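Local coordinates for protein carboxylase (PDB 5H80) that probably carries out, through this domain, the ATP-dependent carboxylation of biotin as one step of a single-chain bacterial multienzyme carboxylase, at residues G55-A67 against A75-Y89. Residues are numbered along the deposited sequence; the frame is centred on the assembly and turned at random.
With EDO (1,2-ethanediol), chain E.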
# COMPACT_ATOMS: atom_id res chain seq x y z
N GLY A 55 13.75 -13.62 5.42
CA GLY A 55 14.77 -13.84 6.43
C GLY A 55 16.13 -14.26 5.87
O GLY A 55 16.94 -14.94 6.57
N TRP A 56 16.38 -13.96 4.59
CA TRP A 56 17.63 -14.18 3.95
C TRP A 56 18.49 -12.95 4.02
O TRP A 56 18.11 -11.93 4.61
CB TRP A 56 17.39 -14.58 2.49
CG TRP A 56 16.44 -15.84 2.25
CD1 TRP A 56 15.82 -16.67 3.20
CD2 TRP A 56 16.10 -16.39 1.01
NE1 TRP A 56 15.10 -17.69 2.59
CE2 TRP A 56 15.21 -17.50 1.23
CE3 TRP A 56 16.42 -16.05 -0.31
CZ2 TRP A 56 14.72 -18.26 0.21
CZ3 TRP A 56 15.90 -16.78 -1.33
CH2 TRP A 56 15.09 -17.92 -1.10
N GLN A 57 19.72 -13.10 3.53
CA GLN A 57 20.66 -12.00 3.52
C GLN A 57 20.97 -11.49 2.17
O GLN A 57 20.96 -12.27 1.25
CB GLN A 57 21.98 -12.38 4.23
CG GLN A 57 21.75 -12.66 5.71
CD GLN A 57 22.95 -13.30 6.32
OE1 GLN A 57 23.81 -13.87 5.61
NE2 GLN A 57 23.02 -13.23 7.63
N SER A 58 21.24 -10.17 2.06
CA SER A 58 21.57 -9.58 0.82
C SER A 58 22.97 -8.98 0.77
O SER A 58 23.43 -8.33 1.67
CB SER A 58 20.56 -8.46 0.39
OG SER A 58 20.48 -7.36 1.34
N VAL A 59 23.54 -9.11 -0.43
CA VAL A 59 24.79 -8.44 -0.76
C VAL A 59 24.52 -7.56 -1.99
O VAL A 59 24.22 -8.05 -3.03
CB VAL A 59 25.92 -9.51 -0.99
CG1 VAL A 59 27.21 -8.77 -1.42
CG2 VAL A 59 26.04 -10.51 0.21
N ALA A 60 24.66 -6.26 -1.84
CA ALA A 60 24.54 -5.27 -2.92
C ALA A 60 25.93 -4.98 -3.50
O ALA A 60 26.99 -5.34 -2.85
CB ALA A 60 23.83 -4.02 -2.40
N VAL A 61 25.94 -4.41 -4.70
CA VAL A 61 27.15 -3.91 -5.32
C VAL A 61 26.84 -2.47 -5.76
O VAL A 61 25.67 -2.09 -6.13
CB VAL A 61 27.68 -4.78 -6.50
CG1 VAL A 61 28.23 -6.15 -6.04
CG2 VAL A 61 26.63 -4.96 -7.63
N TYR A 62 27.84 -1.63 -5.79
CA TYR A 62 27.72 -0.28 -6.24
C TYR A 62 28.97 0.26 -6.91
O TYR A 62 30.11 -0.14 -6.55
CB TYR A 62 27.28 0.73 -5.12
CG TYR A 62 28.23 0.79 -3.96
CD1 TYR A 62 29.05 1.88 -3.83
CD2 TYR A 62 28.40 -0.27 -3.00
CE1 TYR A 62 30.02 1.94 -2.86
CE2 TYR A 62 29.36 -0.17 -1.93
CZ TYR A 62 30.13 0.96 -1.89
OH TYR A 62 31.10 1.11 -0.95
N ALA A 63 28.75 1.10 -7.88
CA ALA A 63 29.80 1.92 -8.50
C ALA A 63 29.87 3.21 -7.73
O ALA A 63 28.85 3.67 -7.18
CB ALA A 63 29.43 2.19 -9.94
N PRO A 64 31.08 3.85 -7.61
CA PRO A 64 31.08 5.09 -6.87
C PRO A 64 30.11 6.25 -7.20
O PRO A 64 29.58 6.94 -6.31
CB PRO A 64 32.60 5.56 -6.97
CG PRO A 64 33.36 4.35 -7.43
CD PRO A 64 32.38 3.59 -8.28
N ASP A 65 29.79 6.46 -8.45
CA ASP A 65 28.81 7.47 -8.89
C ASP A 65 27.36 7.10 -8.54
O ASP A 65 26.53 7.87 -8.76
CB ASP A 65 28.87 7.74 -10.34
CG ASP A 65 28.33 6.61 -11.20
OD1 ASP A 65 28.13 5.46 -10.75
OD2 ASP A 65 28.27 6.86 -12.44
N ASP A 66 27.19 5.93 -7.95
CA ASP A 66 25.91 5.40 -7.51
C ASP A 66 25.88 5.32 -6.02
O ASP A 66 25.01 4.67 -5.45
CB ASP A 66 25.69 4.03 -8.17
CG ASP A 66 24.22 3.75 -8.52
OD1 ASP A 66 23.40 4.72 -8.51
OD2 ASP A 66 23.96 2.58 -8.84
N ALA A 67 26.92 5.85 -5.32
CA ALA A 67 27.05 5.50 -3.93
C ALA A 67 25.94 6.04 -2.97
O ALA A 67 25.73 5.46 -1.92
CB ALA A 67 28.48 5.77 -3.40
N ALA A 75 21.14 -2.77 1.71
CA ALA A 75 21.61 -4.12 1.80
C ALA A 75 22.15 -4.50 3.20
O ALA A 75 22.54 -3.63 4.03
CB ALA A 75 22.71 -4.27 0.74
N ASP A 76 22.26 -5.77 3.45
CA ASP A 76 22.89 -6.23 4.71
C ASP A 76 24.37 -5.96 4.57
O ASP A 76 25.06 -5.69 5.54
CB ASP A 76 22.69 -7.70 5.01
CG ASP A 76 21.25 -8.03 5.21
OD1 ASP A 76 20.64 -7.44 6.12
OD2 ASP A 76 20.73 -8.83 4.42
N GLU A 77 24.86 -6.07 3.35
CA GLU A 77 26.27 -5.68 3.15
C GLU A 77 26.39 -5.22 1.71
O GLU A 77 25.68 -5.76 0.84
CB GLU A 77 27.19 -6.77 3.57
CG GLU A 77 27.65 -7.71 2.52
CD GLU A 77 28.52 -8.85 3.12
OE1 GLU A 77 27.95 -9.93 3.44
OE2 GLU A 77 29.76 -8.61 3.30
N ALA A 78 27.13 -4.13 1.50
CA ALA A 78 27.33 -3.60 0.18
C ALA A 78 28.80 -3.60 -0.16
O ALA A 78 29.64 -3.13 0.67
CB ALA A 78 26.76 -2.20 0.05
N VAL A 79 29.07 -4.03 -1.41
CA VAL A 79 30.44 -4.29 -1.91
C VAL A 79 30.79 -3.34 -3.09
O VAL A 79 30.09 -3.29 -4.12
CB VAL A 79 30.60 -5.75 -2.30
CG1 VAL A 79 31.99 -6.00 -2.92
CG2 VAL A 79 30.41 -6.61 -1.06
N ALA A 80 31.79 -2.49 -2.92
CA ALA A 80 32.14 -1.53 -4.02
C ALA A 80 32.70 -2.24 -5.25
O ALA A 80 33.57 -3.10 -5.08
CB ALA A 80 33.19 -0.53 -3.47
N LEU A 81 32.29 -1.82 -6.46
CA LEU A 81 32.78 -2.39 -7.73
C LEU A 81 34.00 -1.50 -8.09
O LEU A 81 33.98 -0.31 -7.92
CB LEU A 81 31.74 -2.30 -8.85
CG LEU A 81 30.55 -3.25 -8.64
CD1 LEU A 81 29.30 -2.82 -9.39
CD2 LEU A 81 30.97 -4.68 -8.89
N SER A 82 35.01 -2.14 -8.69
CA SER A 82 36.20 -1.42 -9.22
C SER A 82 35.99 -0.86 -10.61
O SER A 82 36.80 -0.09 -11.11
CB SER A 82 37.37 -2.38 -9.24
OG SER A 82 37.09 -3.39 -10.21
N GLY A 83 34.92 -1.28 -11.27
CA GLY A 83 34.56 -0.72 -12.55
C GLY A 83 34.03 0.69 -12.35
O GLY A 83 34.00 1.22 -11.23
N ARG A 84 33.57 1.30 -13.43
CA ARG A 84 33.17 2.71 -13.37
C ARG A 84 31.67 2.92 -13.53
O ARG A 84 30.99 3.39 -12.62
CB ARG A 84 33.94 3.55 -14.40
CG ARG A 84 35.33 4.00 -13.91
CD ARG A 84 36.08 4.79 -14.98
NE ARG A 84 37.52 4.86 -14.67
CZ ARG A 84 38.51 4.93 -15.57
NH1 ARG A 84 39.76 4.99 -15.13
NH2 ARG A 84 38.28 4.94 -16.89
N GLY A 85 31.14 2.65 -14.70
CA GLY A 85 29.79 3.20 -14.96
C GLY A 85 28.72 2.15 -14.84
O GLY A 85 28.81 1.26 -13.97
N ALA A 86 27.76 2.24 -15.73
CA ALA A 86 26.90 1.11 -16.09
C ALA A 86 27.76 -0.12 -16.33
O ALA A 86 27.57 -1.14 -15.69
CB ALA A 86 26.04 1.42 -17.32
N ALA A 87 28.81 0.02 -17.15
CA ALA A 87 29.87 -1.02 -17.30
C ALA A 87 30.27 -1.86 -16.05
O ALA A 87 30.56 -3.02 -16.16
CB ALA A 87 31.16 -0.38 -17.84
N ALA A 88 30.37 -1.21 -14.92
CA ALA A 88 30.78 -1.85 -13.67
C ALA A 88 29.78 -2.94 -13.28
O ALA A 88 30.20 -4.00 -12.76
CB ALA A 88 30.84 -0.82 -12.55
N TYR A 89 28.49 -2.63 -13.47
CA TYR A 89 27.37 -3.60 -13.18
C TYR A 89 27.19 -4.70 -14.24
O TYR A 89 26.62 -5.74 -13.93
CB TYR A 89 26.05 -2.83 -12.96
CG TYR A 89 26.04 -1.81 -11.81
CD1 TYR A 89 25.60 -2.18 -10.55
CD2 TYR A 89 26.34 -0.50 -12.00
CE1 TYR A 89 25.64 -1.30 -9.53
CE2 TYR A 89 26.33 0.42 -10.96
CZ TYR A 89 25.85 -0.01 -9.73
OH TYR A 89 25.83 0.83 -8.67
C1 EDO E . 16.65 -19.48 6.13
O1 EDO E . 17.21 -18.36 6.83
C2 EDO E . 15.16 -19.16 5.94
O2 EDO E . 14.48 -20.26 5.31
O HOH W 1 18.09 -9.24 4.74
O HOH W 2 31.51 -1.19 0.46
O HOH W 3 32.60 1.20 -6.20
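Tyr62 and Tyr89, one from each segment, bury the most surface among the side chains that join strand 57-62 to strand 77-80 and the short helix 86-89 that follows. The strands run parallel, and five backbone bonds alternate between them from Glu77 N, which gives to Ser58 O, to Leu81 N, which reaches Tyr62 O at 2.8 Å. Tyr62 holds CG between its backbone N and carbonyl carbon (chi1 60°), which lays the ring across the edge strand. Ala80 CA sits over one ring face, 4.0 Å from the centroid in a CH-pi contact, while Ala78 CB touches CE2 at 3.8 Å. A water bridges Tyr62 OH and Ala78 O, tying down the phenol end.

Tyr89 comes back from beyond the strand end and brings its hydroxyl against the chain as it leaves strand 57-62. Its OH accepts a nearly straight bond from Ala63 N (3.0 Å, 163°) and makes a short but weak one to Asp66 OD2 at 2.6 Å, the carboxylate standing almost perpendicular to the ring. CE2 packs on Ala63 CB, and Leu81 CD1 covers a ring face near its rim while also meeting Val61 CB at 3.8 Å. A phenylalanine in place of Tyr89 would probably keep this packing but leave Ala63 N without its acceptor.

At the other end Asp76 OD2 accepts a hydrogen bond from Ser58 N through its anti lone pair (2.8 Å), just before the strand pairing begins.

This is the second beta-alpha-beta unit of the N-terminal domain: helix 70-74 links the two strands, with Val72 against Tyr62 and His71 against Tyr89. Arg40 pairs with Asp66 OD1, helix 42-53 packs on Ala60 and Ala75, and strand 34-37 continues the parallel sheet beyond strand 57-62, leaving 77-80 outermost.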